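Local coordinates for 39 kDa initiator binding protein (Trichomonas vaginalis, PDB 1PP7) that binds the initiator (Inr) element of Trichomonas vaginalis core promoters through the N-terminal winged-helix domain held in this chain, probably marking where transcription starts, at residues Arg33-Leu38 with Trp105-Phe110; Gln50-Glu53 with Leu57-Ile60; Asn71-Met76 with Asn81-Asn86. All coordinates share one frame; numbering follows the deposited sequence.

Contact 1. Residues Arg33-Leu38 with Trp105-Phe110; sequences RFPRKL and WKRSGF. With nucleotides of chain A.
Pro35, in the first turn of helix 34-45, meets Arg107 and Phe110 from the end of strand 102-106 and the turn that follows. From CB to CD the Arg107 chain runs nearly straight, its CG anti to the backbone N (chi1 178°), which carries the guanidinium across to the proline. NE is taken up by the carbonyl of Leu90 and NH2 by that of Asp118, so the flat group is held from outside the pair; NH1 of Arg107 lies 3.8 Å from CB of Pro35, while CG of Pro35 sits over one guanidinium face. A proline suits this place, since the first turn of a helix needs no N-H from it and its ring offers an apolar surface. Phe110 closes the type II turn that begins at Arg107. The edge of its ring meets the carbonyl O of Pro35, which lies in the ring plane 3.5 Å from CE2; CZ also packs on CB of Leu38 at 4.2 Å, and the ring meets His39 edge-to-face. On the DNA side the same helix start holds a phosphate: Arg33, the N-cap residue, gives NE to OP2 of DC6 of chain A at 2.7 Å, and NH2 to the same oxygen, while Phe34 N reaches OP1 of DC6 at 2.9 Å. Such phosphate binding is consistent with the way winged-helix domains seat a helix N-terminus on the DNA backbone.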
# COMPACT_ATOMS: atom_id res chain seq x y z
N ARG C 33 4.69 0.80 11.19
CA ARG C 33 5.58 1.02 10.05
C ARG C 33 4.98 0.83 8.64
O ARG C 33 4.01 0.10 8.44
CB ARG C 33 6.85 0.20 10.23
CG ARG C 33 7.56 0.69 11.44
CD ARG C 33 8.83 0.02 11.70
NE ARG C 33 9.76 0.39 10.66
CZ ARG C 33 11.08 0.19 10.75
NH1 ARG C 33 11.59 -0.38 11.84
NH2 ARG C 33 11.88 0.59 9.77
N PHE C 34 5.56 1.54 7.68
CA PHE C 34 5.08 1.53 6.27
C PHE C 34 4.82 0.14 5.63
O PHE C 34 3.79 -0.07 5.02
CB PHE C 34 6.08 2.35 5.41
CG PHE C 34 5.74 2.36 3.97
CD1 PHE C 34 6.31 1.42 3.10
CD2 PHE C 34 4.80 3.25 3.48
CE1 PHE C 34 5.95 1.37 1.75
CE2 PHE C 34 4.44 3.19 2.12
CZ PHE C 34 5.03 2.24 1.26
N PRO C 35 5.75 -0.82 5.79
CA PRO C 35 5.56 -2.16 5.22
C PRO C 35 4.25 -2.78 5.67
O PRO C 35 3.49 -3.27 4.81
CB PRO C 35 6.75 -2.98 5.77
CG PRO C 35 7.78 -1.95 6.00
CD PRO C 35 7.01 -0.76 6.57
N ARG C 36 3.97 -2.74 7.00
CA ARG C 36 2.76 -3.35 7.53
C ARG C 36 1.54 -2.52 7.23
O ARG C 36 0.41 -3.06 7.19
CB ARG C 36 2.86 -3.63 9.01
CG ARG C 36 3.83 -4.74 9.32
CD ARG C 36 3.55 -5.23 10.69
NE ARG C 36 4.56 -6.14 11.22
CZ ARG C 36 4.42 -6.67 12.42
NH1 ARG C 36 3.32 -6.33 13.12
NH2 ARG C 36 5.30 -7.58 12.89
N LYS C 37 1.73 -1.23 7.01
CA LYS C 37 0.60 -0.43 6.58
C LYS C 37 0.30 -0.87 5.12
O LYS C 37 -0.85 -1.14 4.78
CB LYS C 37 0.91 1.07 6.64
CG LYS C 37 1.08 1.53 8.08
CD LYS C 37 1.73 2.89 8.16
CE LYS C 37 1.13 3.67 9.31
NZ LYS C 37 1.93 4.91 9.69
N LEU C 38 1.33 -0.99 4.28
CA LEU C 38 1.07 -1.42 2.90
C LEU C 38 0.42 -2.77 2.96
O LEU C 38 -0.57 -3.01 2.26
CB LEU C 38 2.36 -1.57 2.08
CG LEU C 38 2.45 -0.76 0.79
CD1 LEU C 38 3.58 -1.30 -0.09
CD2 LEU C 38 1.09 -0.75 0.08
N TRP C 105 5.45 -4.49 -8.17
CA TRP C 105 6.45 -4.67 -7.12
C TRP C 105 6.60 -6.00 -6.43
O TRP C 105 5.69 -6.80 -6.46
CB TRP C 105 6.19 -3.69 -5.97
CG TRP C 105 6.11 -2.30 -6.40
CD1 TRP C 105 5.09 -1.72 -7.08
CD2 TRP C 105 7.13 -1.30 -6.27
NE1 TRP C 105 5.40 -0.45 -7.39
CE2 TRP C 105 6.65 -0.15 -6.90
CE3 TRP C 105 8.39 -1.27 -5.68
CZ2 TRP C 105 7.39 1.05 -6.97
CZ3 TRP C 105 9.13 -0.10 -5.74
CH2 TRP C 105 8.63 1.04 -6.39
N LYS C 106 7.74 -6.16 -5.74
CA LYS C 106 8.07 -7.32 -4.92
C LYS C 106 9.08 -6.87 -3.86
O LYS C 106 9.73 -5.84 -4.00
CB LYS C 106 8.62 -8.49 -5.75
CG LYS C 106 10.12 -8.76 -5.64
CD LYS C 106 10.70 -9.08 -7.00
CE LYS C 106 11.90 -10.06 -6.94
NZ LYS C 106 13.12 -9.57 -6.26
N ARG C 107 9.23 -7.63 -2.79
CA ARG C 107 10.15 -7.26 -1.71
C ARG C 107 10.33 -8.57 -0.99
O ARG C 107 9.36 -9.27 -0.74
CB ARG C 107 9.50 -6.23 -0.79
CG ARG C 107 10.40 -5.83 0.39
CD ARG C 107 9.62 -5.21 1.54
NE ARG C 107 10.48 -4.54 2.52
CZ ARG C 107 10.33 -4.64 3.85
NH1 ARG C 107 9.38 -5.40 4.41
NH2 ARG C 107 11.12 -3.94 4.64
N SER C 108 11.56 -8.93 -0.64
CA SER C 108 11.74 -10.24 -0.03
C SER C 108 10.96 -10.42 1.30
O SER C 108 10.98 -9.58 2.18
CB SER C 108 13.25 -10.53 0.11
OG SER C 108 13.80 -9.80 1.20
N GLY C 109 10.24 -11.54 1.41
CA GLY C 109 9.46 -11.81 2.60
C GLY C 109 8.16 -11.01 2.69
O GLY C 109 7.51 -10.96 3.75
N PHE C 110 7.79 -10.38 1.58
CA PHE C 110 6.58 -9.59 1.54
C PHE C 110 5.63 -10.33 0.55
O PHE C 110 5.75 -10.24 -0.68
CB PHE C 110 6.96 -8.16 1.12
CG PHE C 110 5.81 -7.19 1.18
CD1 PHE C 110 4.92 -7.06 0.10
CD2 PHE C 110 5.57 -6.46 2.34
CE1 PHE C 110 3.81 -6.22 0.19
CE2 PHE C 110 4.44 -5.61 2.43
CZ PHE C 110 3.57 -5.50 1.36
P DC A 6 9.06 3.49 8.61
OP1 DC A 6 7.57 3.48 8.36
OP2 DC A 6 9.82 2.19 8.71
O5' DC A 6 9.77 4.45 7.54
C5' DC A 6 9.06 5.47 6.80
C4' DC A 6 8.66 6.62 7.70
O4' DC A 6 9.85 7.20 8.28
C3' DC A 6 7.93 7.79 7.03
O3' DC A 6 6.69 8.07 7.66
C2' DC A 6 8.83 9.00 7.20
C1' DC A 6 9.71 8.61 8.37
N1 DC A 6 11.06 9.18 8.32
C2 DC A 6 11.23 10.55 8.57
O2 DC A 6 10.23 11.25 8.76
N3 DC A 6 12.47 11.06 8.58
C4 DC A 6 13.53 10.27 8.34
N4 DC A 6 14.73 10.82 8.38
C5 DC A 6 13.39 8.88 8.05
C6 DC A 6 12.15 8.39 8.05
P DA A 5 13.55 2.51 13.52
OP1 DA A 5 13.08 1.30 14.20
OP2 DA A 5 14.78 2.49 12.68
O5' DA A 5 12.36 3.05 12.63
C5' DA A 5 11.13 3.44 13.22
C4' DA A 5 10.37 4.31 12.25
O4' DA A 5 10.87 5.66 12.34
C3' DA A 5 10.53 3.92 10.77
O3' DA A 5 9.30 4.18 10.05
C2' DA A 5 11.62 4.85 10.31
C1' DA A 5 11.24 6.10 11.07
N9 DA A 5 12.26 7.14 11.25
C8 DA A 5 13.62 7.07 11.02
N7 DA A 5 14.25 8.21 11.18
C5 DA A 5 13.25 9.09 11.56
C6 DA A 5 13.27 10.48 11.83
N6 DA A 5 14.41 11.21 11.85
N1 DA A 5 12.08 11.08 12.11
C2 DA A 5 10.95 10.32 12.13
N3 DA A 5 10.81 9.00 11.92
C4 DA A 5 12.01 8.44 11.63

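Contact 2. Residues Gln50-Glu53 with Leu57-Ile60; sequences QLEE and LSWI
Glu52, midway along helix 49-55, lays its side chain alongside the backbone of Leu57 and Ser58 at the start of the sheet. With CG anti to its backbone N (chi1 168°) and the chain extended beyond, the glutamate runs along the strand, its CG 3.7 Å from both the carbonyl O of Leu57 and CB of Ser58. Ser58 directs its small CB toward the helix, beside the CG of Glu52; OG of Ser58 stays 3.9 Å from OE2 of Glu52, too far for a direct bond. Leu57 turns the other way: its branched end leaves the helix and packs among Leu38, Leu41, Leu42 and Leu45 of helix 34-45 and against Phe65 of the neighbouring strand, as suits a buried leucine. The polar link is made by one water, which donates to OE2 of Glu52 at 2.8 Å and accepts from the backbone N of Trp59, also at 2.8 Å. A partly exposed carboxylate thus reaches the strand through solvent, while Ser58 pairs by its backbone with Lys66. The chemistry implies a hydrated join between helix and strand: the water supplies an acceptor to the N-H of Trp59 and a donor to the carboxylate, while the apolar packing of Leu57 goes to helix 34-45 and strand 65-67.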
# COMPACT_ATOMS: atom_id res chain seq x y z
N GLN C 50 -14.11 -3.70 -5.42
CA GLN C 50 -14.50 -2.40 -5.94
C GLN C 50 -13.47 -1.38 -5.50
O GLN C 50 -12.87 -0.71 -6.32
CB GLN C 50 -15.93 -2.03 -5.45
CG GLN C 50 -16.35 -0.54 -5.54
CD GLN C 50 -17.79 -0.25 -5.00
OE1 GLN C 50 -18.08 -0.43 -3.79
NE2 GLN C 50 -18.69 0.20 -5.90
N LEU C 51 -13.21 -1.30 -4.21
CA LEU C 51 -12.24 -0.34 -3.73
C LEU C 51 -10.83 -0.65 -4.27
O LEU C 51 -10.07 0.24 -4.62
CB LEU C 51 -12.22 -0.34 -2.21
CG LEU C 51 -12.40 1.04 -1.59
CD1 LEU C 51 -11.96 0.96 -0.14
CD2 LEU C 51 -11.58 2.07 -2.34
N GLU C 52 -10.49 -1.93 -4.31
CA GLU C 52 -9.20 -2.37 -4.80
C GLU C 52 -9.00 -1.85 -6.21
O GLU C 52 -7.87 -1.53 -6.56
CB GLU C 52 -9.17 -3.89 -4.74
CG GLU C 52 -8.06 -4.60 -5.45
CD GLU C 52 -8.18 -6.15 -5.29
OE1 GLU C 52 -9.26 -6.76 -5.61
OE2 GLU C 52 -7.17 -6.75 -4.84
N GLU C 53 -10.09 -1.74 -6.99
CA GLU C 53 -10.12 -1.20 -8.39
C GLU C 53 -9.78 0.31 -8.33
O GLU C 53 -8.77 0.77 -8.87
CB GLU C 53 -11.54 -1.24 -9.05
CG GLU C 53 -12.14 -2.53 -9.73
CD GLU C 53 -13.66 -2.37 -10.16
OE1 GLU C 53 -14.27 -3.31 -10.77
OE2 GLU C 53 -14.26 -1.31 -9.87
N LEU C 57 -4.24 -1.32 -5.89
CA LEU C 57 -3.31 -1.95 -4.99
C LEU C 57 -3.81 -3.37 -4.82
O LEU C 57 -4.75 -3.60 -4.06
CB LEU C 57 -3.30 -1.23 -3.64
CG LEU C 57 -2.21 -1.70 -2.69
CD1 LEU C 57 -0.94 -1.78 -3.49
CD2 LEU C 57 -2.10 -0.75 -1.48
N SER C 58 -3.19 -4.31 -5.55
CA SER C 58 -3.56 -5.74 -5.49
C SER C 58 -2.46 -6.74 -5.85
O SER C 58 -1.54 -6.46 -6.61
CB SER C 58 -4.82 -6.02 -6.36
OG SER C 58 -4.70 -5.53 -7.66
N TRP C 59 -2.54 -7.93 -5.27
CA TRP C 59 -1.55 -8.97 -5.57
C TRP C 59 -1.80 -9.53 -6.97
O TRP C 59 -2.95 -9.75 -7.40
CB TRP C 59 -1.65 -10.13 -4.59
CG TRP C 59 -1.32 -9.78 -3.16
CD1 TRP C 59 -2.20 -9.62 -2.13
CD2 TRP C 59 0.00 -9.58 -2.60
NE1 TRP C 59 -1.52 -9.34 -0.97
CE2 TRP C 59 -0.17 -9.31 -1.24
CE3 TRP C 59 1.30 -9.61 -3.13
CZ2 TRP C 59 0.89 -9.07 -0.39
CZ3 TRP C 59 2.36 -9.37 -2.30
CH2 TRP C 59 2.15 -9.10 -0.94
N ILE C 60 -0.73 -9.77 -7.70
CA ILE C 60 -0.89 -10.39 -9.01
C ILE C 60 -0.39 -11.87 -8.85
O ILE C 60 -0.65 -12.73 -9.67
CB ILE C 60 -0.14 -9.56 -10.10
CG1 ILE C 60 1.36 -9.53 -9.83
CG2 ILE C 60 -0.67 -8.10 -10.09
CD1 ILE C 60 2.06 -8.52 -10.68
O HOH W 1 -5.00 -8.22 -3.87

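Contact 3. Residues Asn71-Met76 with Asn81-Asn86. With nucleotides of chain A.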
# COMPACT_ATOMS: atom_id res chain seq x y z
N ASN C 71 -2.69 7.08 -6.13
CA ASN C 71 -3.84 6.81 -5.25
C ASN C 71 -3.42 6.27 -3.89
O ASN C 71 -4.03 6.57 -2.85
CB ASN C 71 -4.79 5.82 -5.92
CG ASN C 71 -5.61 6.46 -7.08
OD1 ASN C 71 -5.34 7.58 -7.52
ND2 ASN C 71 -6.61 5.73 -7.58
N VAL C 72 -2.40 5.43 -3.89
CA VAL C 72 -1.91 4.85 -2.67
C VAL C 72 -1.31 5.92 -1.76
O VAL C 72 -1.46 5.87 -0.54
CB VAL C 72 -0.89 3.82 -3.00
CG1 VAL C 72 -0.16 3.37 -1.72
CG2 VAL C 72 -1.58 2.67 -3.72
N ALA C 73 -0.61 6.89 -2.35
CA ALA C 73 -0.06 7.93 -1.53
C ALA C 73 -1.26 8.64 -0.91
O ALA C 73 -1.21 8.95 0.26
CB ALA C 73 0.76 8.88 -2.34
N LEU C 74 -2.34 8.87 -1.66
CA LEU C 74 -3.49 9.58 -1.08
C LEU C 74 -4.12 8.90 0.10
O LEU C 74 -4.13 9.45 1.21
CB LEU C 74 -4.62 9.82 -2.10
CG LEU C 74 -4.30 10.85 -3.18
CD1 LEU C 74 -5.38 10.83 -4.28
CD2 LEU C 74 -4.21 12.18 -2.55
N VAL C 75 -4.64 7.69 -0.10
CA VAL C 75 -5.29 6.98 1.00
C VAL C 75 -4.36 6.83 2.23
O VAL C 75 -4.84 6.66 3.36
CB VAL C 75 -5.81 5.59 0.56
CG1 VAL C 75 -6.51 5.70 -0.77
CG2 VAL C 75 -4.72 4.64 0.39
N MET C 76 -3.05 6.92 2.02
CA MET C 76 -2.08 6.77 3.09
C MET C 76 -1.71 8.06 3.78
O MET C 76 -1.10 8.05 4.88
CB MET C 76 -0.82 6.15 2.59
CG MET C 76 -0.93 4.69 2.35
SD MET C 76 0.75 4.14 2.08
CE MET C 76 0.89 2.75 3.13
N ASN C 81 6.05 11.77 -3.54
CA ASN C 81 7.45 11.74 -3.29
C ASN C 81 7.78 10.96 -2.01
O ASN C 81 8.70 10.16 -2.00
CB ASN C 81 8.05 13.15 -3.26
CG ASN C 81 9.48 13.17 -2.74
OD1 ASN C 81 9.72 13.39 -1.54
ND2 ASN C 81 10.43 12.89 -3.62
N THR C 82 7.03 11.11 -0.94
CA THR C 82 7.46 10.35 0.18
C THR C 82 7.11 8.88 -0.04
O THR C 82 7.82 7.99 0.45
CB THR C 82 6.97 11.02 1.50
OG1 THR C 82 6.67 10.05 2.51
CG2 THR C 82 5.82 11.89 1.20
N LEU C 83 6.07 8.59 -0.85
CA LEU C 83 5.75 7.18 -1.08
C LEU C 83 7.00 6.54 -1.73
O LEU C 83 7.44 5.47 -1.26
CB LEU C 83 4.58 7.01 -2.04
CG LEU C 83 3.61 5.85 -1.81
CD1 LEU C 83 2.98 5.57 -3.14
CD2 LEU C 83 4.26 4.61 -1.28
N ASN C 84 7.54 7.19 -2.79
CA ASN C 84 8.71 6.69 -3.51
C ASN C 84 9.88 6.56 -2.56
O ASN C 84 10.59 5.57 -2.58
CB ASN C 84 9.20 7.60 -4.64
CG ASN C 84 8.15 7.84 -5.75
OD1 ASN C 84 7.34 6.95 -6.09
ND2 ASN C 84 8.20 9.05 -6.37
N VAL C 85 10.10 7.58 -1.73
CA VAL C 85 11.21 7.52 -0.82
C VAL C 85 11.07 6.26 0.12
O VAL C 85 12.05 5.53 0.35
CB VAL C 85 11.30 8.85 -0.02
CG1 VAL C 85 12.06 8.66 1.27
CG2 VAL C 85 12.03 9.93 -0.86
N ASN C 86 9.86 6.01 0.64
CA ASN C 86 9.62 4.86 1.49
C ASN C 86 9.83 3.50 0.76
O ASN C 86 10.38 2.54 1.37
CB ASN C 86 8.19 4.90 2.07
CG ASN C 86 8.01 5.97 3.16
OD1 ASN C 86 8.99 6.55 3.70
ND2 ASN C 86 6.76 6.23 3.49
P DT A 7 5.51 8.67 6.77
OP1 DT A 7 4.30 8.81 7.65
OP2 DT A 7 5.42 7.91 5.48
O5' DT A 7 6.01 10.12 6.40
C5' DT A 7 5.81 11.17 7.33
C4' DT A 7 6.26 12.48 6.74
O4' DT A 7 7.70 12.62 6.85
C3' DT A 7 5.90 12.69 5.27
O3' DT A 7 5.14 13.90 5.16
C2' DT A 7 7.25 12.80 4.59
C1' DT A 7 8.16 13.28 5.71
N1 DT A 7 9.58 12.96 5.55
C2 DT A 7 10.48 13.98 5.79
O2 DT A 7 10.10 15.10 6.10
N3 DT A 7 11.82 13.64 5.64
C4 DT A 7 12.33 12.39 5.26
O4 DT A 7 13.56 12.22 5.16
C5 DT A 7 11.30 11.36 5.02
C7 DT A 7 11.74 9.98 4.63
C6 DT A 7 10.01 11.70 5.18
P DT A 8 4.37 14.26 3.78
OP1 DT A 8 3.07 14.79 4.28
OP2 DT A 8 4.35 13.23 2.74
O5' DT A 8 5.32 15.41 3.30
C5' DT A 8 5.74 16.35 4.28
C4' DT A 8 6.69 17.35 3.69
O4' DT A 8 8.00 16.82 3.84
C3' DT A 8 6.51 17.65 2.21
O3' DT A 8 6.36 19.05 2.04
C2' DT A 8 7.80 17.20 1.58
C1' DT A 8 8.77 17.14 2.72
N1 DT A 8 9.84 16.12 2.62
C2 DT A 8 11.15 16.52 2.84
O2 DT A 8 11.45 17.63 3.19
N3 DT A 8 12.10 15.55 2.67
C4 DT A 8 11.88 14.22 2.39
O4 DT A 8 12.84 13.44 2.34
C5 DT A 8 10.47 13.85 2.20
C7 DT A 8 10.12 12.43 1.91
C6 DT A 8 9.54 14.82 2.31
P DC A 9 5.76 19.64 0.65
OP1 DC A 9 4.64 20.54 1.01
OP2 DC A 9 5.53 18.56 -0.37
O5' DC A 9 7.01 20.51 0.18
C5' DC A 9 7.83 21.17 1.15
C4' DC A 9 9.14 21.59 0.53
O4' DC A 9 10.15 20.55 0.66
C3' DC A 9 9.08 21.97 -0.96
O3' DC A 9 9.85 23.16 -1.21
C2' DC A 9 9.70 20.75 -1.64
C1' DC A 9 10.73 20.27 -0.61
N1 DC A 9 11.05 18.82 -0.66
C2 DC A 9 12.39 18.42 -0.53
O2 DC A 9 13.26 19.27 -0.37
N3 DC A 9 12.71 17.10 -0.58
C4 DC A 9 11.74 16.20 -0.73
N4 DC A 9 12.10 14.92 -0.78
C5 DC A 9 10.36 16.57 -0.84
C6 DC A 9 10.06 17.89 -0.82
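Leu83 is the residue of helix 80-89 that reaches helix 69-76, and its CD1 makes the closest contacts. That methyl lies 4.1 Å from CB of Ala73 and equally far from CG1 of Val72, the valine and leucine side chains crossing at about a right angle. Ala73 is small enough to let the backbones near each other, their CA atoms 5.9 Å apart at Ala73 and Leu83, and CG1 of Val72 is brought to the leucine by standing anti to its backbone N (chi1 169°). Phe34 of helix 34-45 packs on Leu83 and Met76, adding a third helix to the apolar core, and also touches Asn86. With Leu83 buried inward, other faces of its helix are given to DNA. Asn81, its CG anti to the backbone N (chi1 169°), sends OD1 to N4 of DC9 of chain A, 2.9 Å away at an N-H...O angle of 157°, and its ND2 bonds O4 of a thymine base; one amide thus reads two bases, donor and acceptor both used. CG1 of Val85 meets the methyl C7 of DT7 of chain A at 3.6 Å, an apolar match to a thymine. Asn86 ND2 holds OP2 of DT7 at 2.9 Å, a bond to the DNA backbone that probably helps set the helix in place. Two packed helices, the second presenting base-reading and phosphate-binding residues to the DNA, form the helix-turn-helix of this domain.

How the contacts relate
From the N terminus, the chain enters contact 1 at Arg33-Leu38 on helix 34-45 and closes that loop only at Trp105-Phe110, 67 residues on. Contacts 2 and 3 nest inside it, in series: contact 2 joins helix 49-55 to the first strand of the sheet, and contact 3 joins helices 69-76 and 80-89. Helix 34-45 is the shared core element, packing on both nested contacts. Leu57 and Val72 link contacts 2 and 3 directly, while Phe110 of contact 1 touches Trp59 of contact 2. Contacts 1 and 3 both also grip chain A of the DNA, at successive nucleotides.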